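Local atomic coordinates of SusD homolog (Bacteroides thetaiotaomicron VPI-5482, PDB entry 3IHV), a protein that probably binds sugars at the bacterial outer membrane, as a SusD-family partner in glycan capture and uptake. Residues 197-202 against 228-233; 202-207 against 466-471; 521-524 against 528-531; 82-87 against 129-134. One frame throughout, in Å; residues are numbered along the deposited sequence. Where two conformers were deposited one is given.

Contact 1 of 4, residues 197-202 against 228-233; sequences AALGLL and RILVES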
loop_
_atom_site.group_PDB
_atom_site.type_symbol
_atom_site.label_atom_id
_atom_site.label_comp_id
_atom_site.label_asym_id
_atom_site.label_seq_id
_atom_site.Cartn_x
_atom_site.Cartn_y
_atom_site.Cartn_z
ATOM N N ALA A 197 14.344 0.346 -4.020
ATOM C CA ALA A 197 13.279 0.066 -3.080
ATOM C C ALA A 197 13.695 0.329 -1.659
ATOM O O ALA A 197 12.887 0.809 -0.866
ATOM C CB ALA A 197 12.798 -1.382 -3.206
ATOM N N ALA A 198 14.921 -0.035 -1.303
ATOM C CA ALA A 198 15.417 0.244 0.037
ATOM C C ALA A 198 15.458 1.739 0.297
ATOM O O ALA A 198 15.004 2.192 1.365
ATOM C CB ALA A 198 16.845 -0.406 0.272
ATOM N N LEU A 199 15.968 2.514 -0.651
ATOM C CA LEU A 199 16.040 3.970 -0.461
ATOM C C LEU A 199 14.634 4.571 -0.460
ATOM O O LEU A 199 14.339 5.463 0.320
ATOM C CB LEU A 199 16.842 4.629 -1.574
ATOM C CG LEU A 199 18.353 4.402 -1.633
ATOM C CD1 LEU A 199 18.904 4.666 -3.071
ATOM C CD2 LEU A 199 19.022 5.278 -0.585
ATOM N N GLY A 200 13.786 4.088 -1.363
ATOM C CA GLY A 200 12.400 4.597 -1.406
ATOM C C GLY A 200 11.633 4.346 -0.119
ATOM O O GLY A 200 10.957 5.251 0.440
ATOM N N LEU A 201 11.735 3.109 0.382
ATOM C CA LEU A 201 11.033 2.772 1.603
ATOM C C LEU A 201 11.598 3.555 2.791
ATOM O O LEU A 201 10.832 4.032 3.617
ATOM C CB LEU A 201 11.064 1.260 1.859
ATOM C CG LEU A 201 10.318 0.812 3.127
ATOM C CD1 LEU A 201 8.865 1.198 3.062
ATOM C CD2 LEU A 201 10.476 -0.692 3.302
ATOM N N LEU A 202 12.912 3.700 2.860
ATOM C CA LEU A 202 13.536 4.464 3.948
ATOM C C LEU A 202 13.056 5.924 3.920
ATOM O O LEU A 202 12.835 6.519 4.967
ATOM C CB LEU A 202 15.051 4.358 3.896
ATOM C CG LEU A 202 15.785 5.049 5.035
ATOM C CD1 LEU A 202 15.246 4.594 6.404
ATOM C CD2 LEU A 202 17.323 4.865 4.917
ATOM N N ARG A 228 16.879 12.135 -2.306
ATOM C CA ARG A 228 17.849 12.766 -3.214
ATOM C C ARG A 228 18.810 11.738 -3.836
ATOM O O ARG A 228 19.109 11.794 -5.030
ATOM C CB ARG A 228 18.655 13.838 -2.459
ATOM C CG ARG A 228 19.667 14.621 -3.287
ATOM C CD ARG A 228 20.567 15.489 -2.373
ATOM N NE ARG A 228 19.870 16.643 -1.807
ATOM C CZ ARG A 228 20.233 17.293 -0.704
ATOM N NH1 ARG A 228 21.255 16.883 0.030
ATOM N NH2 ARG A 228 19.518 18.334 -0.303
ATOM N N ILE A 229 19.319 10.813 -3.016
ATOM C CA ILE A 229 20.271 9.805 -3.498
ATOM C C ILE A 229 19.584 9.010 -4.604
ATOM O O ILE A 229 20.147 8.819 -5.709
ATOM C CB ILE A 229 20.688 8.831 -2.324
ATOM C CG1 ILE A 229 21.560 9.600 -1.314
ATOM C CG2 ILE A 229 21.439 7.589 -2.848
ATOM C CD1 ILE A 229 21.739 8.898 0.011
ATOM N N LEU A 230 18.351 8.604 -4.322
ATOM C CA LEU A 230 17.586 7.803 -5.299
ATOM C C LEU A 230 17.273 8.594 -6.583
ATOM O O LEU A 230 17.479 8.096 -7.703
ATOM C CB LEU A 230 16.326 7.269 -4.672
ATOM C CG LEU A 230 15.359 6.525 -5.607
ATOM C CD1 LEU A 230 16.062 5.405 -6.363
ATOM C CD2 LEU A 230 14.111 5.993 -4.833
ATOM N N VAL A 231 16.799 9.824 -6.407
ATOM C CA VAL A 231 16.424 10.673 -7.547
ATOM C C VAL A 231 17.637 11.008 -8.394
ATOM O O VAL A 231 17.628 10.850 -9.635
ATOM C CB VAL A 231 15.610 11.915 -7.067
ATOM C CG1 VAL A 231 15.340 12.872 -8.277
ATOM C CG2 VAL A 231 14.316 11.471 -6.412
ATOM N N GLU A 232 18.743 11.366 -7.763
ATOM C CA GLU A 232 19.957 11.707 -8.491
ATOM C C GLU A 232 20.729 10.525 -9.093
ATOM O O GLU A 232 21.587 10.720 -9.947
ATOM C CB GLU A 232 20.859 12.583 -7.626
ATOM C CG GLU A 232 20.141 13.876 -7.255
ATOM C CD GLU A 232 21.002 14.959 -6.611
ATOM O OE1 GLU A 232 22.120 14.665 -6.162
ATOM O OE2 GLU A 232 20.510 16.129 -6.526
ATOM N N SER A 233 20.349 9.299 -8.734
ATOM C CA SER A 233 21.047 8.147 -9.241
ATOM C C SER A 233 20.792 7.951 -10.725
ATOM O O SER A 233 21.582 7.343 -11.392
ATOM C CB SER A 233 20.591 6.868 -8.527
ATOM O OG SER A 233 19.273 6.478 -8.902
#
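Leu199 meets Ile229 and Leu230 where helices 195-210 and 219-232, successive in the chain, pack as an obliquely crossed, roughly antiparallel pair in the TPR-like helical part of the SusD fold. The short axes approach to 9.4 Å and their directions differ by 139°, so the two helices meet at a distinct slant. Leu199 supplies most of the reach from its side: with CG anti to its own carbonyl carbon (chi1 -70°), the isobutyl group extends toward the partner helix and presents its fork there. Methyl CD1 of Leu199 lies 3.9 Å from CG2 of Ile229, and CD2 of Leu199 is 4.0 Å from that same methyl, which therefore sits against both branches. These two side chains stand roughly perpendicular to each other. Leu230 comes in at an oblique angle instead. Its CB backs onto Leu199 CD1 at 4.0 Å, while its CD2 passes alongside to rest on the main chain of Gly200, 4.0 Å from the amide N, where no side chain intervenes. Tyr179 touches both Leu199 and Ile229, Cys174 of helix 159-176 touches Leu199, and Val400 of helix 397-412 packs on Leu230. No hydrogen bond joins the two segments. A polar detail lies beside the contact, where Ser233 OG donates to Leu230 O at 2.7 Å, tilted 23° from the carbonyl plane and on the same face as the longer bond from Ser233 N.

Contact 2 of 4, residues 202-207 against 466-471; sequences LTKVYA and EGHRRQ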
loop_
_atom_site.group_PDB
_atom_site.type_symbol
_atom_site.label_atom_id
_atom_site.label_comp_id
_atom_site.label_asym_id
_atom_site.label_seq_id
_atom_site.Cartn_x
_atom_site.Cartn_y
_atom_site.Cartn_z
ATOM N N LEU A 202 12.912 3.700 2.860
ATOM C CA LEU A 202 13.536 4.464 3.948
ATOM C C LEU A 202 13.056 5.924 3.920
ATOM O O LEU A 202 12.835 6.519 4.967
ATOM C CB LEU A 202 15.051 4.358 3.896
ATOM C CG LEU A 202 15.785 5.049 5.035
ATOM C CD1 LEU A 202 15.246 4.594 6.404
ATOM C CD2 LEU A 202 17.323 4.865 4.917
ATOM N N THR A 203 12.872 6.480 2.731
ATOM C CA THR A 203 12.318 7.833 2.597
ATOM C C THR A 203 10.940 7.892 3.254
ATOM O O THR A 203 10.647 8.811 4.014
ATOM C CB THR A 203 12.191 8.221 1.099
ATOM O OG1 THR A 203 13.469 8.160 0.481
ATOM C CG2 THR A 203 11.555 9.604 0.887
ATOM N N LYS A 204 10.088 6.918 2.944
ATOM C CA LYS A 204 8.727 6.892 3.519
ATOM C C LYS A 204 8.738 6.699 5.041
ATOM O O LYS A 204 7.948 7.278 5.749
ATOM C CB LYS A 204 7.826 5.890 2.826
ATOM C CG LYS A 204 6.380 5.832 3.370
ATOM C CD LYS A 204 5.478 4.941 2.536
ATOM C CE LYS A 204 5.024 5.660 1.285
ATOM N NZ LYS A 204 3.958 4.940 0.564
ATOM N N VAL A 205 9.645 5.860 5.512
ATOM C CA VAL A 205 9.836 5.648 6.959
ATOM C C VAL A 205 10.234 6.919 7.629
ATOM O O VAL A 205 9.642 7.299 8.635
ATOM C CB VAL A 205 10.899 4.530 7.179
ATOM C CG1 VAL A 205 11.442 4.504 8.642
ATOM C CG2 VAL A 205 10.353 3.171 6.705
ATOM N N TYR A 206 11.233 7.624 7.084
ATOM C CA TYR A 206 11.616 8.886 7.683
ATOM C C TYR A 206 10.504 9.920 7.652
ATOM O O TYR A 206 10.318 10.643 8.637
ATOM C CB TYR A 206 12.839 9.500 7.003
ATOM C CG TYR A 206 14.176 8.824 7.282
ATOM C CD1 TYR A 206 14.591 8.571 8.593
ATOM C CD2 TYR A 206 15.089 8.642 6.276
ATOM C CE1 TYR A 206 15.840 7.976 8.855
ATOM C CE2 TYR A 206 16.353 8.106 6.522
ATOM C CZ TYR A 206 16.737 7.809 7.816
ATOM O OH TYR A 206 17.980 7.259 8.066
ATOM N N ALA A 207 9.788 10.018 6.532
ATOM C CA ALA A 207 8.680 10.992 6.443
ATOM C C ALA A 207 7.610 10.706 7.518
ATOM O O ALA A 207 7.077 11.629 8.129
ATOM C CB ALA A 207 8.046 10.954 5.021
ATOM N N GLU A 466 -4.306 2.849 -3.790
ATOM C CA GLU A 466 -3.118 1.986 -3.656
ATOM C C GLU A 466 -2.663 1.779 -2.179
ATOM O O GLU A 466 -1.580 1.257 -1.921
ATOM C CB GLU A 466 -1.968 2.541 -4.484
ATOM C CG GLU A 466 -2.228 2.539 -5.971
ATOM C CD GLU A 466 -1.134 3.219 -6.762
ATOM O OE1 GLU A 466 0.064 2.847 -6.637
ATOM O OE2 GLU A 466 -1.476 4.142 -7.534
ATOM N N GLY A 467 -3.494 2.212 -1.233
ATOM C CA GLY A 467 -3.309 1.883 0.173
ATOM C C GLY A 467 -2.585 2.867 1.049
ATOM O O GLY A 467 -2.206 2.508 2.172
ATOM N N HIS A 468 -2.412 4.087 0.567
ATOM C CA HIS A 468 -1.646 5.098 1.293
ATOM C C HIS A 468 -2.433 6.204 1.934
ATOM O O HIS A 468 -1.936 6.883 2.848
ATOM C CB HIS A 468 -0.639 5.760 0.322
ATOM C CG HIS A 468 0.154 4.756 -0.443
ATOM N ND1 HIS A 468 0.983 3.836 0.181
ATOM C CD2 HIS A 468 0.124 4.422 -1.752
ATOM C CE1 HIS A 468 1.469 3.014 -0.734
ATOM N NE2 HIS A 468 0.967 3.352 -1.914
ATOM N N ARG A 469 -3.656 6.427 1.484
ATOM C CA ARG A 469 -4.341 7.625 1.929
ATOM C C ARG A 469 -4.579 7.719 3.433
ATOM O O ARG A 469 -4.329 8.752 4.064
ATOM C CB ARG A 469 -5.644 7.814 1.154
ATOM C CG ARG A 469 -6.307 9.161 1.434
ATOM C CD ARG A 469 -5.421 10.300 0.997
ATOM N NE ARG A 469 -6.087 11.596 0.959
ATOM C CZ ARG A 469 -5.480 12.688 0.510
ATOM N NH1 ARG A 469 -4.213 12.635 0.111
ATOM N NH2 ARG A 469 -6.120 13.852 0.490
ATOM N N ARG A 470 -5.119 6.653 4.000
ATOM C CA ARG A 470 -5.396 6.668 5.437
ATOM C C ARG A 470 -4.137 6.859 6.262
ATOM O O ARG A 470 -4.095 7.699 7.193
ATOM C CB ARG A 470 -6.126 5.400 5.811
ATOM C CG ARG A 470 -6.565 5.346 7.267
ATOM C CD ARG A 470 -7.659 4.321 7.444
ATOM N NE ARG A 470 -7.898 4.062 8.856
ATOM C CZ ARG A 470 -8.996 3.542 9.383
ATOM N NH1 ARG A 470 -10.005 3.168 8.625
ATOM N NH2 ARG A 470 -9.053 3.348 10.696
ATOM N N GLN A 471 -3.066 6.115 5.944
ATOM C CA GLN A 471 -1.837 6.331 6.731
ATOM C C GLN A 471 -1.218 7.712 6.523
ATOM O O GLN A 471 -0.593 8.238 7.442
ATOM C CB GLN A 471 -0.817 5.223 6.485
ATOM C CG GLN A 471 -1.274 3.865 6.919
ATOM C CD GLN A 471 -1.525 3.773 8.400
ATOM O OE1 GLN A 471 -2.575 3.274 8.827
ATOM N NE2 GLN A 471 -0.616 4.338 9.191
HETATM O O HOH W 1 1.840 4.308 2.749
#
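Lys204 and His468 bring their polar ends together, NZ of Lys204 lying 3.2 Å from ND1 of His468 and approaching the ring obliquely. A water joins them: it accepts from Lys204 NZ at 3.1 Å and is hydrogen-bonded to His468 ND1 at 2.7 Å, sitting at the imidazole edge in the ring plane. The lysine chain reaches across with CG anti to the backbone N (chi1 -179°) and bends only at chi3 (-79°), which brings the amine to the histidine. Its stronger polar partner is Asp399 of helix 397-412, held by a salt bridge; Asp399 also touches His468, so the buried positive charge is probably offset locally. The meeting joins helix 195-210, in the TPR-like part of the SusD fold, to the turn that leads into helix 469-475, more than 250 residues later. One ring face of His468 is covered by the carbonyl O of Glu466, 3.3 Å above the plane and toward the rim. Were His468 an alanine, the bridging water would probably lose its second anchor and a gap would open beside the buried amine. Further out, Leu403 packs against Lys204, and Glu466 forms salt bridges with Lys370 and Arg396.

Contact 3 of 4, residues 521-524 against 528-531; sequences RDMD and QFNQ. With EDO (1,2-ethanediol), chain I; EDO (1,2-ethanediol), chain J.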
loop_
_atom_site.group_PDB
_atom_site.type_symbol
_atom_site.label_atom_id
_atom_site.label_comp_id
_atom_site.label_asym_id
_atom_site.label_seq_id
_atom_site.Cartn_x
_atom_site.Cartn_y
_atom_site.Cartn_z
ATOM N N ARG A 521 -6.387 -10.767 22.122
ATOM C CA ARG A 521 -5.749 -12.039 22.433
ATOM C C ARG A 521 -4.356 -11.814 22.989
ATOM O O ARG A 521 -3.964 -12.462 23.941
ATOM C CB ARG A 521 -5.629 -12.922 21.195
ATOM C CG ARG A 521 -4.904 -14.272 21.476
ATOM C CD ARG A 521 -4.444 -14.992 20.184
ATOM N NE ARG A 521 -3.413 -16.024 20.448
ATOM C CZ ARG A 521 -2.081 -15.867 20.353
ATOM N NH1 ARG A 521 -1.507 -14.712 19.991
ATOM N NH2 ARG A 521 -1.292 -16.905 20.622
ATOM N N ASP A 522 -3.607 -10.898 22.379
ATOM C CA ASP A 522 -2.251 -10.589 22.832
ATOM C C ASP A 522 -2.222 -9.795 24.115
ATOM O O ASP A 522 -1.389 -10.047 24.984
ATOM C CB ASP A 522 -1.455 -9.936 21.694
ATOM C CG ASP A 522 -1.409 -10.830 20.473
ATOM O OD1 ASP A 522 -0.531 -11.714 20.425
ATOM O OD2 ASP A 522 -2.307 -10.779 19.628
HETATM N N MSE A 523 -3.171 -8.883 24.287
HETATM C CA MSE A 523 -3.320 -8.168 25.557
HETATM C C MSE A 523 -3.502 -9.163 26.693
HETATM O O MSE A 523 -2.867 -9.051 27.758
HETATM C CB MSE A 523 -4.554 -7.242 25.509
HETATM C CG MSE A 523 -4.420 -6.060 24.561
HETATM SE SE MSE A 523 -3.059 -4.780 25.155
HETATM C CE MSE A 523 -3.511 -4.607 26.952
ATOM N N ASP A 524 -4.380 -10.139 26.453
ATOM C CA ASP A 524 -4.694 -11.169 27.423
ATOM C C ASP A 524 -3.517 -12.085 27.784
ATOM O O ASP A 524 -3.511 -12.659 28.865
ATOM C CB ASP A 524 -5.863 -12.040 26.931
ATOM C CG ASP A 524 -7.200 -11.285 26.908
ATOM O OD1 ASP A 524 -7.318 -10.203 27.493
ATOM O OD2 ASP A 524 -8.144 -11.789 26.302
ATOM N N GLN A 528 2.313 -7.258 30.676
ATOM C CA GLN A 528 2.935 -5.918 30.731
ATOM C C GLN A 528 2.411 -4.979 29.640
ATOM O O GLN A 528 2.776 -3.811 29.626
ATOM C CB GLN A 528 4.456 -6.003 30.592
ATOM C CG GLN A 528 5.105 -6.853 31.694
ATOM C CD GLN A 528 6.599 -6.640 31.744
ATOM O OE1 GLN A 528 7.057 -5.549 32.084
ATOM N NE2 GLN A 528 7.372 -7.683 31.424
ATOM N N PHE A 529 1.586 -5.469 28.717
ATOM C CA PHE A 529 1.106 -4.603 27.629
ATOM C C PHE A 529 0.092 -3.597 28.111
ATOM O O PHE A 529 -0.670 -3.876 29.037
ATOM C CB PHE A 529 0.386 -5.434 26.559
ATOM C CG PHE A 529 1.277 -6.112 25.564
ATOM C CD1 PHE A 529 2.661 -6.212 25.748
ATOM C CD2 PHE A 529 0.702 -6.712 24.432
ATOM C CE1 PHE A 529 3.434 -6.862 24.840
ATOM C CE2 PHE A 529 1.500 -7.362 23.501
ATOM C CZ PHE A 529 2.869 -7.442 23.726
ATOM N N ASN A 530 0.101 -2.444 27.435
ATOM C CA ASN A 530 -0.899 -1.401 27.571
ATOM C C ASN A 530 -1.612 -1.317 26.221
ATOM O O ASN A 530 -0.984 -1.360 25.152
ATOM C CB ASN A 530 -0.258 -0.051 27.879
ATOM C CG ASN A 530 0.227 0.059 29.316
ATOM O OD1 ASN A 530 -0.397 -0.478 30.255
ATOM N ND2 ASN A 530 1.301 0.827 29.514
ATOM N N GLN A 531 -2.938 -1.222 26.282
ATOM C CA GLN A 531 -3.762 -1.034 25.117
ATOM C C GLN A 531 -3.597 0.419 24.617
ATOM O O GLN A 531 -3.281 1.311 25.387
ATOM C CB GLN A 531 -5.230 -1.350 25.446
ATOM C CG GLN A 531 -6.193 -1.208 24.264
ATOM C CD GLN A 531 -5.779 -2.024 23.065
ATOM O OE1 GLN A 531 -5.069 -1.515 22.181
ATOM N NE2 GLN A 531 -6.146 -3.294 23.049
HETATM C C1 EDO I . 4.202 -11.206 20.231
HETATM O O1 EDO I . 3.696 -11.927 19.128
HETATM C C2 EDO I . 3.570 -9.853 20.274
HETATM O O2 EDO I . 2.343 -9.902 21.023
HETATM C C1 EDO J . 1.464 -13.363 22.858
HETATM O O1 EDO J . 1.542 -12.277 21.919
HETATM C C2 EDO J . 1.870 -14.658 22.194
HETATM O O2 EDO J . 3.088 -14.454 21.487
#
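The short helix 520-525 and the extended loop that follows it fold together near the C terminus, with the selenomethionine side chain of Met523 laid across Phe529 and Gln531. Its chain, bent at both chi2 (-67°) and chi3 (-47°), curls toward the loop. SE of Met523 lies 3.8 Å from CB of Phe529 and reaches the phenyl ring at its edge, near the ring plane, not over a face. The terminal CE goes further and settles on the loop backbone, 3.6 Å from Phe529 O and 3.5 Å from Gln531 N. Gln531 crosses Met523 at about a right angle, its NE2 lying 3.6 Å from Met523 CG; its OE1 accepts a hydrogen bond from Ile518 N, which ties the loop to the chain just before the helix. Nearby, Asp522 O is 4.0 Å from CD2 of Phe529, obliquely placed to the ring. The carboxylate of Asp522 turns to different partners: OD1 forms a salt bridge with Arg521 NH1 at 3.2 Å and accepts a hydrogen bond from O1 of an ethanediol, probably from the crystallisation liquor, at 2.6 Å. A second ethanediol, only weakly bonded to OD1, places its O2 at the edge of the Phe529 ring. With no hydrogen bond between the two segments, they touch by van der Waals contact, mostly of the bent Met523 side chain with apolar and backbone polar atoms, while charge and solvent-like molecules gather at the aspartate.

Contact 4 of 4, residues 82-87 against 129-134; sequences AALYTG and FELVRR. With EDO (1,2-ethanediol), chain K.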
loop_
_atom_site.group_PDB
_atom_site.type_symbol
_atom_site.label_atom_id
_atom_site.label_comp_id
_atom_site.label_asym_id
_atom_site.label_seq_id
_atom_site.Cartn_x
_atom_site.Cartn_y
_atom_site.Cartn_z
ATOM N N ALA A 82 -0.297 -11.166 13.941
ATOM C CA ALA A 82 0.375 -12.464 13.914
ATOM C C ALA A 82 1.181 -12.664 12.635
ATOM O O ALA A 82 2.287 -13.173 12.681
ATOM C CB ALA A 82 -0.651 -13.617 14.111
ATOM N N ALA A 83 0.646 -12.275 11.496
ATOM C CA ALA A 83 1.354 -12.467 10.231
ATOM C C ALA A 83 2.626 -11.624 10.158
ATOM O O ALA A 83 3.684 -12.085 9.685
ATOM C CB ALA A 83 0.423 -12.164 9.013
ATOM N N LEU A 84 2.563 -10.379 10.631
ATOM C CA LEU A 84 3.756 -9.524 10.641
ATOM C C LEU A 84 4.818 -10.156 11.498
ATOM O O LEU A 84 5.999 -10.225 11.112
ATOM C CB LEU A 84 3.397 -8.100 11.129
ATOM C CG LEU A 84 2.609 -7.286 10.077
ATOM C CD1 LEU A 84 1.821 -6.037 10.664
ATOM C CD2 LEU A 84 3.582 -6.831 8.912
ATOM N N TYR A 85 4.433 -10.602 12.694
ATOM C CA TYR A 85 5.407 -11.253 13.583
ATOM C C TYR A 85 5.954 -12.558 13.009
ATOM O O TYR A 85 7.097 -12.926 13.262
ATOM C CB TYR A 85 4.860 -11.383 15.020
ATOM C CG TYR A 85 5.038 -10.072 15.784
ATOM C CD1 TYR A 85 6.317 -9.651 16.170
ATOM C CD2 TYR A 85 3.974 -9.239 16.070
ATOM C CE1 TYR A 85 6.528 -8.441 16.807
ATOM C CE2 TYR A 85 4.171 -8.016 16.721
ATOM C CZ TYR A 85 5.437 -7.641 17.104
ATOM O OH TYR A 85 5.657 -6.454 17.760
ATOM N N THR A 86 5.157 -13.251 12.198
ATOM C CA THR A 86 5.641 -14.447 11.516
ATOM C C THR A 86 6.708 -14.040 10.490
ATOM O O THR A 86 7.746 -14.692 10.358
ATOM C CB THR A 86 4.479 -15.200 10.856
ATOM O OG1 THR A 86 3.640 -15.778 11.876
ATOM C CG2 THR A 86 4.977 -16.312 9.953
ATOM N N GLY A 87 6.421 -12.987 9.734
ATOM C CA GLY A 87 7.385 -12.457 8.776
ATOM C C GLY A 87 8.688 -12.137 9.464
ATOM O O GLY A 87 9.767 -12.501 8.975
ATOM N N PHE A 129 7.793 -1.614 10.002
ATOM C CA PHE A 129 7.188 -0.341 9.638
ATOM C C PHE A 129 5.680 -0.457 9.711
ATOM O O PHE A 129 5.025 0.429 10.239
ATOM C CB PHE A 129 7.631 0.077 8.222
ATOM C CG PHE A 129 7.066 1.415 7.761
ATOM C CD1 PHE A 129 7.059 2.514 8.600
ATOM C CD2 PHE A 129 6.625 1.587 6.485
ATOM C CE1 PHE A 129 6.571 3.730 8.202
ATOM C CE2 PHE A 129 6.138 2.840 6.071
ATOM C CZ PHE A 129 6.144 3.903 6.938
ATOM N N GLU A 130 5.123 -1.513 9.108
ATOM C CA GLU A 130 3.684 -1.740 9.184
ATOM C C GLU A 130 3.229 -1.839 10.635
ATOM O O GLU A 130 2.209 -1.246 11.003
ATOM C CB GLU A 130 3.218 -2.987 8.416
ATOM C CG GLU A 130 3.374 -2.898 6.909
ATOM C CD GLU A 130 2.293 -2.063 6.201
ATOM O OE1 GLU A 130 1.729 -1.139 6.820
ATOM O OE2 GLU A 130 2.021 -2.322 4.998
ATOM N N LEU A 131 3.961 -2.590 11.443
ATOM C CA LEU A 131 3.586 -2.746 12.855
ATOM C C LEU A 131 3.592 -1.410 13.564
ATOM O O LEU A 131 2.623 -1.035 14.236
ATOM C CB LEU A 131 4.523 -3.698 13.619
ATOM C CG LEU A 131 4.330 -5.197 13.441
ATOM C CD1 LEU A 131 5.491 -5.988 14.072
ATOM C CD2 LEU A 131 2.956 -5.608 14.055
ATOM N N VAL A 132 4.675 -0.678 13.433
ATOM C CA VAL A 132 4.756 0.550 14.181
ATOM C C VAL A 132 3.749 1.623 13.717
ATOM O O VAL A 132 3.168 2.327 14.554
ATOM C CB VAL A 132 6.201 1.130 14.227
ATOM C CG1 VAL A 132 6.603 1.832 12.880
ATOM C CG2 VAL A 132 6.350 2.087 15.397
ATOM N N ARG A 133 3.520 1.748 12.409
ATOM C CA ARG A 133 2.629 2.795 11.961
ATOM C C ARG A 133 1.170 2.420 12.231
ATOM O O ARG A 133 0.343 3.312 12.472
ATOM C CB ARG A 133 2.846 3.184 10.479
ATOM C CG ARG A 133 2.342 2.179 9.453
ATOM C CD ARG A 133 2.849 2.588 8.092
ATOM N NE ARG A 133 2.368 1.724 7.039
ATOM C CZ ARG A 133 2.192 2.102 5.787
ATOM N NH1 ARG A 133 2.372 3.353 5.430
ATOM N NH2 ARG A 133 1.775 1.234 4.900
ATOM N N ARG A 134 0.821 1.136 12.170
ATOM C CA ARG A 134 -0.560 0.720 12.349
ATOM C C ARG A 134 -0.974 0.462 13.792
ATOM O O ARG A 134 -2.141 0.679 14.152
ATOM C CB ARG A 134 -0.880 -0.508 11.464
ATOM C CG ARG A 134 -0.717 -0.200 9.988
ATOM C CD ARG A 134 -1.033 -1.383 9.085
ATOM N NE ARG A 134 -0.989 -0.974 7.702
ATOM C CZ ARG A 134 -1.990 -0.400 7.027
ATOM N NH1 ARG A 134 -3.183 -0.151 7.573
ATOM N NH2 ARG A 134 -1.773 -0.049 5.763
HETATM C C1 EDO K . 5.997 -16.810 15.844
HETATM O O1 EDO K . 5.649 -15.507 15.377
HETATM C C2 EDO K . 6.349 -17.688 14.661
HETATM O O2 EDO K . 5.307 -17.661 13.680
#
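Methyl CD1 of Leu131 sits over one face of the Tyr85 ring in a CH-pi contact, 3.7 Å from the ring centroid and 23° off the normal, while CD2 of Leu131 packs against CD1 of Leu84 at 3.6 Å. Next to it, Glu130 starts out apolar: its CB rests 3.9 Å from Leu84 CD2. At CG the chain bends (chi2 -78°) and leads away from helix 75-101. At the tip, OE1 takes three bonds, from Arg134 NE at 2.9 Å and, side-on, from NE at 2.9 Å and NH2 at 3.1 Å of Arg133. All three donors stand well above the carboxylate plane, yet OE1 lies in the plane of each guanidinium. OE2 is hydrogen-bonded to Tyr37 OH, so both oxygens of this buried acid are engaged. With a leucine in place of Glu130, Arg133 and Arg134 would be likely to lose the oxygen they share, leaving two buried positive charges without this counter-charge. Tyr85 is fixed at its far end by a hydrogen bond between its OH and Val139 O. In the TPR-like part of the SusD fold, helix 107-135 is thus wedged among helices: Leu131 faces helix 75-101, Phe129 packs on helix 195-210, Val132 on helix 159-176, and Glu130 and Arg133 touch Phe394 of strand 392-396.

How the contacts relate
Contacts 1, 2 and 4 are buried, contact 3 only partly so. Helix 195-210 serves both contact 1 and contact 2, which overlap at Leu202: one flank meets the next helix through leucine and isoleucine methyls, while Lys204 carries a polar link to a distant part of the chain. Contact 2 lies nearest the centre of the chain, about 8 Å between centres. Contact 4 adjoins both through Phe129, which packs on Leu201 and Val205, and combines an apolar helix seam with an acid-arginine cluster. Contacts 1 and 4 are alike in being obliquely crossed, roughly antiparallel helix pairs. Contact 3 differs: it is about 27 Å out, local in sequence and touches none of the others.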